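Local atomic coordinates of hypothetical protein (Legionella pneumophila subsp. pneumophila, PDB entry 4KH9), a protein that is of unknown function but binds calcium and is built from three domains, the central and C-terminal ones belonging to the E-set clan. Residues D198-G203 / Y239-V244; I209-T214 / G223-D228; L281-T286 / L329-D334. All blocks are in the same frame, centred on the assembly; numbering follows the deposited sequence.

Following the chain from its N terminus, interaction 1 pairs strand 196-202 with strand 238-248 and so closes a loop within the central domain. Interaction 2 falls wholly within that loop, where strands 208-217 and 220-226 form a beta hairpin. The two touch: L201 and A199 probably share backbone hydrogen bonds with I209 and L211, strand 196-202 lying beside strand 208-217 in one sheet, and L240 and L211 pack together. Interaction 3 comes later in series, its centre about 41 and 43 Å from those of interactions 2 and 1, and joins strands 281-289 and 325-333 of the C-terminal domain. None of the three loops crosses another.

Interaction 1 (D198-G203 / Y239-V244); sequences DARLVG and YLETDV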
ATOM      1  N   ASP A 198      10.526  10.567   9.801  1.00 32.94           N
ATOM      2  CA  ASP A 198       9.507   9.855  10.595  1.00 33.41           C
ATOM      3  C   ASP A 198       8.869   8.819   9.682  1.00 33.31           C
ATOM      4  O   ASP A 198       8.654   9.128   8.507  1.00 31.39           O
ATOM      5  CB  ASP A 198       8.448  10.843  11.146  1.00 36.50           C
ATOM      6  CG  ASP A 198       8.996  12.052  11.886  1.00 61.36           C
ATOM      7  OD1 ASP A 198       9.693  11.859  12.912  1.00 63.81           O
ATOM      8  OD2 ASP A 198       8.726  13.199  11.441  1.00 74.52           O
ATOM      9  N   ALA A 199       8.605   7.603  10.168  1.00 27.04           N
ATOM     10  CA  ALA A 199       7.975   6.571   9.327  1.00 25.30           C
ATOM     11  C   ALA A 199       7.158   5.615  10.189  1.00 28.40           C
ATOM     12  O   ALA A 199       7.519   5.334  11.335  1.00 28.64           O
ATOM     13  CB  ALA A 199       9.033   5.811   8.522  1.00 26.38           C
ATOM     14  N   ARG A 200       6.036   5.142   9.650  1.00 25.75           N
ATOM     15  CA  ARG A 200       5.163   4.224  10.366  1.00 26.35           C
ATOM     16  C   ARG A 200       4.406   3.380   9.393  1.00 28.28           C
ATOM     17  O   ARG A 200       4.359   3.680   8.213  1.00 30.40           O
ATOM     18  CB  ARG A 200       4.183   5.003  11.282  1.00 28.35           C
ATOM     19  CG  ARG A 200       3.224   5.916  10.471  1.00 29.04           C
ATOM     20  CD  ARG A 200       2.261   6.623  11.394  1.00 36.33           C
ATOM     21  NE  ARG A 200       1.229   7.352  10.653  1.00 39.90           N
ATOM     22  CZ  ARG A 200       0.184   7.946  11.224  1.00 51.28           C
ATOM     23  NH1 ARG A 200       0.028   7.905  12.543  1.00 36.88           N
ATOM     24  NH2 ARG A 200      -0.712   8.584  10.482  1.00 39.59           N
ATOM     25  N   LEU A 201       3.745   2.364   9.913  1.00 25.81           N
ATOM     26  CA  LEU A 201       2.891   1.446   9.144  1.00 23.39           C
ATOM     27  C   LEU A 201       1.477   1.674   9.594  1.00 27.86           C
ATOM     28  O   LEU A 201       1.234   1.713  10.801  1.00 26.01           O
ATOM     29  CB  LEU A 201       3.329  -0.025   9.363  1.00 21.72           C
ATOM     30  CG  LEU A 201       4.825  -0.294   9.146  1.00 25.79           C
ATOM     31  CD1 LEU A 201       5.183  -1.766   9.493  1.00 23.70           C
ATOM     32  CD2 LEU A 201       5.241   0.047   7.700  1.00 25.94           C
ATOM     33  N   VAL A 202       0.550   1.853   8.641  1.00 27.56           N
ATOM     34  CA  VAL A 202      -0.866   2.108   8.948  1.00 28.54           C
ATOM     35  C   VAL A 202      -1.704   0.981   8.341  1.00 31.53           C
ATOM     36  O   VAL A 202      -1.648   0.710   7.143  1.00 30.96           O
ATOM     37  CB  VAL A 202      -1.333   3.524   8.464  1.00 32.55           C
ATOM     38  CG1 VAL A 202      -2.770   3.800   8.916  1.00 33.42           C
ATOM     39  CG2 VAL A 202      -0.414   4.629   9.002  1.00 32.03           C
ATOM     40  N   GLY A 203      -2.477   0.341   9.193  1.00 29.94           N
ATOM     41  CA  GLY A 203      -3.348  -0.764   8.830  1.00 29.55           C
ATOM     42  C   GLY A 203      -4.744  -0.341   8.426  1.00 33.50           C
ATOM     43  O   GLY A 203      -5.139   0.795   8.680  1.00 32.96           O
ATOM     44  N   TYR A 239      -0.115   0.434   4.578  1.00 33.01           N
ATOM     45  CA  TYR A 239       0.739   1.432   3.987  1.00 33.41           C
ATOM     46  C   TYR A 239       1.874   1.785   4.899  1.00 34.04           C
ATOM     47  O   TYR A 239       1.727   1.871   6.117  1.00 32.80           O
ATOM     48  CB  TYR A 239      -0.038   2.747   3.624  1.00 37.22           C
ATOM     49  CG  TYR A 239      -0.900   2.612   2.396  1.00 44.37           C
ATOM     50  CD1 TYR A 239      -2.192   2.091   2.480  1.00 47.03           C
ATOM     51  CD2 TYR A 239      -0.397   2.912   1.130  1.00 46.86           C
ATOM     52  CE1 TYR A 239      -2.967   1.885   1.334  1.00 48.41           C
ATOM     53  CE2 TYR A 239      -1.171   2.731  -0.018  1.00 47.37           C
ATOM     54  CZ  TYR A 239      -2.445   2.190   0.090  1.00 58.18           C
ATOM     55  OH  TYR A 239      -3.216   2.000  -1.027  1.00 65.41           O
ATOM     56  N   LEU A 240       3.011   1.962   4.283  1.00 30.15           N
ATOM     57  CA  LEU A 240       4.183   2.598   4.826  1.00 29.37           C
ATOM     58  C   LEU A 240       3.991   4.091   4.591  1.00 30.89           C
ATOM     59  O   LEU A 240       3.738   4.487   3.451  1.00 27.70           O
ATOM     60  CB  LEU A 240       5.481   2.074   4.187  1.00 29.26           C
ATOM     61  CG  LEU A 240       6.736   2.942   4.432  1.00 33.03           C
ATOM     62  CD1 LEU A 240       7.125   2.934   5.931  1.00 31.72           C
ATOM     63  CD2 LEU A 240       7.902   2.513   3.543  1.00 36.82           C
ATOM     64  N   GLU A 241       4.034   4.904   5.664  1.00 27.61           N
ATOM     65  CA  GLU A 241       3.921   6.370   5.566  1.00 27.84           C
ATOM     66  C   GLU A 241       5.186   6.989   6.093  1.00 29.01           C
ATOM     67  O   GLU A 241       5.611   6.654   7.203  1.00 27.58           O
ATOM     68  CB  GLU A 241       2.719   6.926   6.383  1.00 29.29           C
ATOM     69  CG  GLU A 241       1.329   6.454   6.001  1.00 45.23           C
ATOM     70  CD  GLU A 241       0.243   7.233   6.725  1.00 75.24           C
ATOM     71  OE1 GLU A 241       0.491   7.727   7.852  1.00 57.31           O
ATOM     72  OE2 GLU A 241      -0.878   7.319   6.171  1.00 84.09           O
ATOM     73  N   THR A 242       5.803   7.844   5.331  1.00 26.76           N
ATOM     74  CA  THR A 242       7.018   8.484   5.808  0.50 26.29           C
ATOM     75  C   THR A 242       6.985   9.975   5.480  1.00 30.62           C
ATOM     76  O   THR A 242       6.390  10.399   4.475  1.00 28.10           O
ATOM     77  CB  THR A 242       8.289   7.793   5.277  0.50 30.89           C
ATOM     78  OG1 THR A 242       9.440   8.507   5.733  0.50 24.75           O
ATOM     79  CG2 THR A 242       8.322   7.687   3.785  0.50 30.51           C
ATOM     80  N   ASP A 243       7.673  10.748   6.331  1.00 29.62           N
ATOM     81  CA  ASP A 243       7.805  12.197   6.249  1.00 30.30           C
ATOM     82  C   ASP A 243       9.245  12.554   6.504  1.00 29.71           C
ATOM     83  O   ASP A 243       9.848  12.086   7.472  1.00 27.93           O
ATOM     84  CB  ASP A 243       6.856  12.897   7.255  1.00 33.19           C
ATOM     85  CG  ASP A 243       6.443  14.322   6.903  1.00 51.00           C
ATOM     86  OD1 ASP A 243       6.886  14.839   5.830  1.00 53.14           O
ATOM     87  OD2 ASP A 243       5.676  14.924   7.687  1.00 58.93           O
ATOM     88  N   VAL A 244       9.827  13.315   5.581  1.00 25.32           N
ATOM     89  CA  VAL A 244      11.221  13.710   5.664  1.00 26.81           C
ATOM     90  C   VAL A 244      11.336  15.264   5.540  1.00 33.95           C
ATOM     91  O   VAL A 244      10.695  15.883   4.667  1.00 32.59           O
ATOM     92  CB  VAL A 244      11.999  12.976   4.545  1.00 32.48           C
ATOM     93  CG1 VAL A 244      13.415  13.500   4.387  1.00 33.83           C
ATOM     94  CG2 VAL A 244      12.008  11.456   4.779  1.00 32.27           C
TER
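R200 and E241 lie side by side, pointing the same way from a hydrogen-bonded pair of two antiparallel strands. E241 OE1 comes to the edge of the guanidinium, in its plane, and takes hydrogen bonds from both NE (2.9 Å) and NH2 (3.0 Å) of R200. NH2 uses the syn lone pair of OE1, while NE meets the anti side, 27° out of the carboxylate plane. The two flat groups are turned by 34° rather than coplanar. R200 reaches this position with CG between its backbone N and carbonyl carbon (chi1 63°) and the chain extended from there to NE. Long side chains suit both places, since each can rise from the same face and bring its charged end to the other.

V202 crosses on the same face: its CG2 lies 3.4 Å from E241 OE1, so a methyl of the branched V202 side chain borders the carboxylate beside the salt bridge. The other face, carrying A199, L201, L240 and T242, is mostly apolar. L201 CD2 meets L240 CD1 at 3.9 Å, and the small A199 leaves its CB near T242 CB. In one of its two conformers T242 may donate to D198 O, which accepts from D243 N at 2.9 Å. L211 of the neighbouring strand and I183 of strand 178-186 pack against this face.

D198 and D243 form a further hydrogen-bonded pair, on the same face as R200 and E241, with D243 OD1 salt-bridged to R254. D198 belongs, with D196, to a calcium site observed for this protein. Chemically, the contact joins a charged, partly solvent-facing side to an apolar one: the paired charges of R200 and E241 probably offset each other there, while the strand pairing of D198 with D243 probably helps hold the backbone of this calcium-site residue.

Interaction 2 (I209-T214 / G223-D228); sequences ISLNLT and GTATLD
I209 turns CG2 anti to its backbone N, and this methyl meets A225 CB at 3.7 Å, while CG1, beside the N (chi1 -63°), carries CD1 on toward L227 CD2. L211 has its CG beside the backbone N as well, and with chi2 at -170° its two methyls divide the work. CD2 packs on A225 CB at 3.6 Å; CD1 comes to G223 CA at 4.0 Å. A225 suits its place because its single methyl points at the opposite strand and fits between these branched side chains. G223, with no side chain, lets both L211 CD1 and L213 CD2 close over its CA, where a CB would run into the first of them.

The backbones meet at the hydrogen-bonded pair N212 and T224, where N212 N donates to T224 O at 2.8 Å and T224 N returns a bond to N212 O. On the exposed face here, a water donates to N212 OD1 at 2.8 Å and is hydrogen-bonded to T224 OG1 at 3.2 Å, so two polar side chains share one solvent molecule.

The strands are neighbours in a beta hairpin, inner strands of the large mixed sheet that includes the central domain. Strand 196-202 flanks 208-217, strand 178-186 flanks 220-226, and I209 also packs on W238 of strand 238-248, while L227 reaches F261 of strand 251-264.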
ATOM      1  N   ILE A 209       1.893   0.884  13.507  1.00 26.88           N
ATOM      2  CA  ILE A 209       3.126   0.241  13.951  1.00 27.41           C
ATOM      3  C   ILE A 209       4.235   1.224  13.541  1.00 31.02           C
ATOM      4  O   ILE A 209       4.415   1.474  12.365  1.00 31.00           O
ATOM      5  CB  ILE A 209       3.319  -1.216  13.423  1.00 30.41           C
ATOM      6  CG1 ILE A 209       2.216  -2.169  13.948  1.00 31.61           C
ATOM      7  CG2 ILE A 209       4.720  -1.747  13.799  1.00 31.16           C
ATOM      8  CD1 ILE A 209       2.115  -3.517  13.223  1.00 35.57           C
ATOM      9  N   SER A 210       4.920   1.838  14.505  1.00 31.95           N
ATOM     10  CA  SER A 210       6.010   2.774  14.226  1.00 33.04           C
ATOM     11  C   SER A 210       7.256   2.016  13.703  1.00 36.47           C
ATOM     12  O   SER A 210       7.435   0.845  14.027  1.00 36.83           O
ATOM     13  CB  SER A 210       6.353   3.565  15.486  1.00 38.30           C
ATOM     14  OG  SER A 210       5.217   4.297  15.925  1.00 49.14           O
ATOM     15  N   LEU A 211       8.020   2.623  12.793  1.00 31.94           N
ATOM     16  CA  LEU A 211       9.227   1.961  12.288  1.00 30.91           C
ATOM     17  C   LEU A 211      10.398   2.427  13.051  1.00 34.33           C
ATOM     18  O   LEU A 211      10.489   3.629  13.298  1.00 33.46           O
ATOM     19  CB  LEU A 211       9.498   2.257  10.800  1.00 30.70           C
ATOM     20  CG  LEU A 211       8.798   1.582   9.677  1.00 35.51           C
ATOM     21  CD1 LEU A 211       9.531   1.969   8.389  1.00 35.95           C
ATOM     22  CD2 LEU A 211       8.853   0.061   9.774  1.00 33.95           C
ATOM     23  N   ASN A 212      11.326   1.516  13.377  1.00 29.76           N
ATOM     24  CA  ASN A 212      12.572   1.855  14.057  1.00 29.59           C
ATOM     25  C   ASN A 212      13.598   2.140  12.978  1.00 35.45           C
ATOM     26  O   ASN A 212      13.897   1.250  12.163  1.00 34.72           O
ATOM     27  CB  ASN A 212      12.968   0.711  14.977  1.00 25.51           C
ATOM     28  CG  ASN A 212      11.901   0.393  16.011  1.00 43.27           C
ATOM     29  OD1 ASN A 212      11.401  -0.731  16.107  1.00 42.34           O
ATOM     30  ND2 ASN A 212      11.493   1.388  16.771  1.00 33.98           N
ATOM     31  N   LEU A 213      14.104   3.373  12.931  1.00 31.60           N
ATOM     32  CA  LEU A 213      14.983   3.817  11.857  1.00 31.92           C
ATOM     33  C   LEU A 213      16.469   3.824  12.198  1.00 33.61           C
ATOM     34  O   LEU A 213      16.888   4.071  13.337  1.00 31.28           O
ATOM     35  CB  LEU A 213      14.586   5.266  11.420  1.00 31.94           C
ATOM     36  CG  LEU A 213      13.146   5.461  10.921  1.00 36.67           C
ATOM     37  CD1 LEU A 213      12.768   6.945  10.912  1.00 36.16           C
ATOM     38  CD2 LEU A 213      12.954   4.864   9.552  1.00 38.88           C
ATOM     39  N   THR A 214      17.275   3.628  11.142  1.00 31.17           N
ATOM     40  CA  THR A 214      18.732   3.719  11.195  1.00 31.16           C
ATOM     41  C   THR A 214      19.177   4.458   9.977  1.00 33.84           C
ATOM     42  O   THR A 214      18.687   4.190   8.905  1.00 33.66           O
ATOM     43  CB  THR A 214      19.443   2.331  11.318  1.00 33.85           C
ATOM     44  OG1 THR A 214      19.017   1.502  10.242  1.00 37.27           O
ATOM     45  CG2 THR A 214      19.166   1.623  12.630  1.00 29.31           C
ATOM     46  N   GLY A 223      14.328   1.250   7.787  1.00 29.40           N
ATOM     47  CA  GLY A 223      13.396   1.133   8.893  1.00 28.81           C
ATOM     48  C   GLY A 223      12.930  -0.297   9.074  1.00 33.32           C
ATOM     49  O   GLY A 223      12.732  -1.000   8.090  1.00 33.01           O
ATOM     50  N   THR A 224      12.778  -0.750  10.322  1.00 29.22           N
ATOM     51  CA  THR A 224      12.248  -2.082  10.595  1.00 29.12           C
ATOM     52  C   THR A 224      11.130  -2.012  11.617  1.00 32.20           C
ATOM     53  O   THR A 224      11.094  -1.092  12.435  1.00 30.00           O
ATOM     54  CB  THR A 224      13.317  -3.093  11.085  1.00 34.13           C
ATOM     55  OG1 THR A 224      13.805  -2.704  12.368  1.00 34.19           O
ATOM     56  CG2 THR A 224      14.455  -3.287  10.111  1.00 34.31           C
ATOM     57  N   ALA A 225      10.255  -3.024  11.585  1.00 29.49           N
ATOM     58  CA  ALA A 225       9.184  -3.287  12.535  1.00 31.07           C
ATOM     59  C   ALA A 225       8.722  -4.720  12.382  1.00 34.30           C
ATOM     60  O   ALA A 225       8.821  -5.283  11.291  1.00 35.10           O
ATOM     61  CB  ALA A 225       8.015  -2.324  12.305  1.00 32.87           C
ATOM     62  N   THR A 226       8.161  -5.285  13.446  1.00 30.72           N
ATOM     63  CA  THR A 226       7.547  -6.612  13.472  1.00 31.44           C
ATOM     64  C   THR A 226       6.087  -6.422  13.193  1.00 35.50           C
ATOM     65  O   THR A 226       5.445  -5.576  13.831  1.00 35.22           O
ATOM     66  CB  THR A 226       7.799  -7.318  14.841  1.00 37.54           C
ATOM     67  OG1 THR A 226       9.192  -7.485  14.963  1.00 43.54           O
ATOM     68  CG2 THR A 226       7.124  -8.700  14.945  1.00 30.76           C
ATOM     69  N   LEU A 227       5.543  -7.222  12.281  1.00 31.69           N
ATOM     70  CA  LEU A 227       4.125  -7.120  11.958  1.00 31.69           C
ATOM     71  C   LEU A 227       3.405  -8.132  12.809  1.00 37.61           C
ATOM     72  O   LEU A 227       3.600  -9.342  12.659  1.00 37.01           O
ATOM     73  CB  LEU A 227       3.886  -7.321  10.452  1.00 31.41           C
ATOM     74  CG  LEU A 227       4.452  -6.224   9.548  1.00 35.19           C
ATOM     75  CD1 LEU A 227       4.667  -6.751   8.167  1.00 33.63           C
ATOM     76  CD2 LEU A 227       3.535  -4.996   9.481  1.00 36.55           C
ATOM     77  N   ASP A 228       2.669  -7.637  13.799  1.00 35.53           N
ATOM     78  CA  ASP A 228       2.058  -8.554  14.736  1.00 35.74           C
ATOM     79  C   ASP A 228       0.604  -8.190  15.000  1.00 39.55           C
ATOM     80  O   ASP A 228       0.069  -8.528  16.059  1.00 41.57           O
ATOM     81  CB  ASP A 228       2.878  -8.607  16.045  1.00 38.52           C
ATOM     82  CG  ASP A 228       3.084  -7.294  16.777  1.00 48.74           C
ATOM     83  OD1 ASP A 228       2.511  -6.260  16.337  1.00 46.72           O
ATOM     84  OD2 ASP A 228       3.822  -7.293  17.791  1.00 61.21           O
TER
HETATM   85  O   HOH W   1      12.001  -3.193  15.005  1.00 45.03           O

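Interaction 3 (L281-T286 / L329-D334); sequences LTFVVT and LQFTFD
F283 meets F331 first through its CB, which sits over one face of the F331 ring, 3.8 Å from the centroid: a CH-pi contact. From there F283 CG passes 3.9 Å from F331 CZ, and CD1 comes to F331 CE2 at 3.6 Å. The planes of these rings differ by 23°, but they are slid apart and barely overlap. Farther along one edge, F283 CE1 reaches F333 CD2 at 3.5 Å, rim to rim, with planes 69° apart. L369 and L372 also touch the F283 side chain. F331 stands under F283 CB because its CG lies between backbone N and carbonyl carbon (chi1 64°); V285 CG2 meets its edge, in plane, at 3.4 Å. Flat rings suit the place because F331 offers a face to F283 CB and an edge to V285.

On the other face T282 CG2 packs on Q330 CG at 3.5 Å, and T282 OG1 bonds to P280 O. L346 and L297 of strands 345-353 and 293-302 border the phenylalanines. The three rings form an aromatic cluster between the facing sheets of the C-terminal domain, as is characteristic of the hydrophobic interior of an immunoglobulin-like, E-set beta sandwich.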
ATOM      1  N   LEU A 281      -6.084 -37.614 -12.783  1.00 54.72           N
ATOM      2  CA  LEU A 281      -4.961 -37.082 -11.999  1.00 52.67           C
ATOM      3  C   LEU A 281      -5.487 -36.367 -10.774  1.00 54.07           C
ATOM      4  O   LEU A 281      -5.949 -35.229 -10.867  1.00 53.82           O
ATOM      5  CB  LEU A 281      -4.107 -36.148 -12.864  1.00 52.51           C
ATOM      6  CG  LEU A 281      -2.657 -35.910 -12.458  1.00 56.78           C
ATOM      7  CD1 LEU A 281      -1.966 -37.180 -11.915  1.00 57.42           C
ATOM      8  CD2 LEU A 281      -1.881 -35.338 -13.616  1.00 59.81           C
ATOM      9  N   THR A 282      -5.452 -37.057  -9.621  1.00 48.55           N
ATOM     10  CA  THR A 282      -6.006 -36.540  -8.379  1.00 46.06           C
ATOM     11  C   THR A 282      -4.933 -36.510  -7.307  1.00 48.05           C
ATOM     12  O   THR A 282      -4.160 -37.464  -7.149  1.00 48.36           O
ATOM     13  CB  THR A 282      -7.228 -37.379  -7.958  1.00 53.19           C
ATOM     14  OG1 THR A 282      -8.163 -37.399  -9.029  1.00 53.63           O
ATOM     15  CG2 THR A 282      -7.937 -36.820  -6.755  1.00 48.80           C
ATOM     16  N   PHE A 283      -4.898 -35.390  -6.571  1.00 41.05           N
ATOM     17  CA  PHE A 283      -3.943 -35.164  -5.494  1.00 39.79           C
ATOM     18  C   PHE A 283      -4.674 -34.897  -4.214  1.00 43.02           C
ATOM     19  O   PHE A 283      -5.810 -34.427  -4.247  1.00 42.41           O
ATOM     20  CB  PHE A 283      -2.999 -33.990  -5.820  1.00 40.45           C
ATOM     21  CG  PHE A 283      -2.229 -34.146  -7.102  1.00 42.65           C
ATOM     22  CD1 PHE A 283      -2.782 -33.753  -8.319  1.00 45.53           C
ATOM     23  CD2 PHE A 283      -0.967 -34.731  -7.107  1.00 45.68           C
ATOM     24  CE1 PHE A 283      -2.100 -33.964  -9.514  1.00 47.16           C
ATOM     25  CE2 PHE A 283      -0.276 -34.926  -8.305  1.00 49.10           C
ATOM     26  CZ  PHE A 283      -0.850 -34.539  -9.499  1.00 47.22           C
ATOM     27  N   VAL A 284      -4.030 -35.206  -3.086  1.00 39.76           N
ATOM     28  CA  VAL A 284      -4.570 -34.968  -1.750  1.00 39.21           C
ATOM     29  C   VAL A 284      -3.532 -34.178  -0.940  1.00 41.67           C
ATOM     30  O   VAL A 284      -2.348 -34.503  -0.960  1.00 41.41           O
ATOM     31  CB  VAL A 284      -5.055 -36.240  -0.994  1.00 44.12           C
ATOM     32  CG1 VAL A 284      -6.385 -36.745  -1.544  1.00 44.36           C
ATOM     33  CG2 VAL A 284      -4.012 -37.351  -0.980  1.00 44.67           C
ATOM     34  N   VAL A 285      -3.977 -33.132  -0.256  1.00 38.67           N
ATOM     35  CA  VAL A 285      -3.092 -32.287   0.555  1.00 38.93           C
ATOM     36  C   VAL A 285      -3.633 -32.228   1.967  1.00 41.05           C
ATOM     37  O   VAL A 285      -4.825 -31.963   2.145  1.00 40.59           O
ATOM     38  CB  VAL A 285      -2.906 -30.846  -0.017  1.00 44.59           C
ATOM     39  CG1 VAL A 285      -1.712 -30.129   0.628  1.00 44.74           C
ATOM     40  CG2 VAL A 285      -2.744 -30.851  -1.522  1.00 45.27           C
ATOM     41  N   THR A 286      -2.755 -32.390   2.973  1.00 36.21           N
ATOM     42  CA  THR A 286      -3.138 -32.236   4.379  1.00 36.30           C
ATOM     43  C   THR A 286      -3.093 -30.724   4.702  1.00 40.63           C
ATOM     44  O   THR A 286      -2.193 -30.011   4.239  1.00 40.09           O
ATOM     45  CB  THR A 286      -2.239 -33.099   5.288  1.00 46.13           C
ATOM     46  OG1 THR A 286      -2.493 -34.476   5.028  1.00 47.09           O
ATOM     47  CG2 THR A 286      -2.444 -32.823   6.764  1.00 48.08           C
ATOM     48  N   LEU A 329      -7.543 -32.235   1.706  1.00 43.86           N
ATOM     49  CA  LEU A 329      -8.206 -31.604   0.566  1.00 42.92           C
ATOM     50  C   LEU A 329      -7.779 -32.305  -0.701  1.00 43.77           C
ATOM     51  O   LEU A 329      -6.621 -32.680  -0.836  1.00 42.44           O
ATOM     52  CB  LEU A 329      -7.913 -30.103   0.486  1.00 42.39           C
ATOM     53  CG  LEU A 329      -8.920 -29.175   1.149  1.00 47.19           C
ATOM     54  CD1 LEU A 329      -9.054 -29.445   2.664  1.00 47.39           C
ATOM     55  CD2 LEU A 329      -8.502 -27.749   0.948  1.00 50.78           C
ATOM     56  N   GLN A 330      -8.719 -32.500  -1.603  1.00 38.83           N
ATOM     57  CA  GLN A 330      -8.506 -33.207  -2.843  1.00 39.91           C
ATOM     58  C   GLN A 330      -8.688 -32.284  -4.047  1.00 43.23           C
ATOM     59  O   GLN A 330      -9.607 -31.489  -4.065  1.00 41.97           O
ATOM     60  CB  GLN A 330      -9.527 -34.358  -2.894  1.00 42.67           C
ATOM     61  CG  GLN A 330      -9.132 -35.493  -3.797  1.00 54.96           C
ATOM     62  CD  GLN A 330     -10.254 -36.482  -3.936  1.00 65.64           C
ATOM     63  OE1 GLN A 330     -10.936 -36.521  -4.963  1.00 68.15           O
ATOM     64  NE2 GLN A 330     -10.518 -37.256  -2.884  1.00 41.77           N
ATOM     65  N   PHE A 331      -7.816 -32.387  -5.050  1.00 40.87           N
ATOM     66  CA  PHE A 331      -7.945 -31.606  -6.279  1.00 40.92           C
ATOM     67  C   PHE A 331      -7.542 -32.492  -7.432  1.00 44.13           C
ATOM     68  O   PHE A 331      -6.735 -33.403  -7.247  1.00 44.29           O
ATOM     69  CB  PHE A 331      -7.167 -30.274  -6.251  1.00 42.92           C
ATOM     70  CG  PHE A 331      -5.668 -30.349  -6.146  1.00 45.84           C
ATOM     71  CD1 PHE A 331      -5.044 -30.420  -4.903  1.00 49.21           C
ATOM     72  CD2 PHE A 331      -4.872 -30.313  -7.287  1.00 48.84           C
ATOM     73  CE1 PHE A 331      -3.651 -30.471  -4.805  1.00 50.63           C
ATOM     74  CE2 PHE A 331      -3.481 -30.386  -7.189  1.00 52.05           C
ATOM     75  CZ  PHE A 331      -2.877 -30.437  -5.949  1.00 50.27           C
ATOM     76  N   THR A 332      -8.150 -32.256  -8.604  1.00 40.24           N
ATOM     77  CA  THR A 332      -7.995 -33.080  -9.795  1.00 41.04           C
ATOM     78  C   THR A 332      -7.695 -32.264 -11.044  1.00 45.12           C
ATOM     79  O   THR A 332      -8.177 -31.145 -11.179  1.00 42.72           O
ATOM     80  CB  THR A 332      -9.331 -33.856 -10.033  1.00 46.72           C
ATOM     81  OG1 THR A 332      -9.787 -34.454  -8.828  1.00 47.62           O
ATOM     82  CG2 THR A 332      -9.230 -34.924 -11.120  1.00 43.96           C
ATOM     83  N   PHE A 333      -6.967 -32.872 -11.983  1.00 45.04           N
ATOM     84  CA  PHE A 333      -6.690 -32.320 -13.307  1.00 45.93           C
ATOM     85  C   PHE A 333      -7.246 -33.263 -14.373  1.00 56.55           C
ATOM     86  O   PHE A 333      -7.401 -34.463 -14.114  1.00 56.88           O
ATOM     87  CB  PHE A 333      -5.190 -32.063 -13.532  1.00 45.82           C
ATOM     88  CG  PHE A 333      -4.568 -31.113 -12.540  1.00 44.43           C
ATOM     89  CD1 PHE A 333      -4.785 -29.742 -12.631  1.00 44.37           C
ATOM     90  CD2 PHE A 333      -3.739 -31.584 -11.529  1.00 44.02           C
ATOM     91  CE1 PHE A 333      -4.175 -28.865 -11.733  1.00 42.43           C
ATOM     92  CE2 PHE A 333      -3.141 -30.701 -10.634  1.00 44.05           C
ATOM     93  CZ  PHE A 333      -3.387 -29.351 -10.723  1.00 40.05           C
ATOM     94  N   ASP A 334      -7.523 -32.727 -15.570  1.00 56.92           N
ATOM     95  CA  ASP A 334      -8.070 -33.522 -16.663  1.00 58.50           C
ATOM     96  C   ASP A 334      -7.010 -34.392 -17.356  1.00 65.61           C
ATOM     97  O   ASP A 334      -7.222 -35.608 -17.429  1.00 67.26           O
ATOM     98  CB  ASP A 334      -8.767 -32.618 -17.687  1.00 60.20           C
ATOM     99  CG  ASP A 334     -10.101 -32.107 -17.182  1.00 65.38           C
ATOM    100  OD1 ASP A 334     -10.826 -32.889 -16.534  1.00 65.44           O
ATOM    101  OD2 ASP A 334     -10.443 -30.951 -17.485  1.00 68.52           O
TER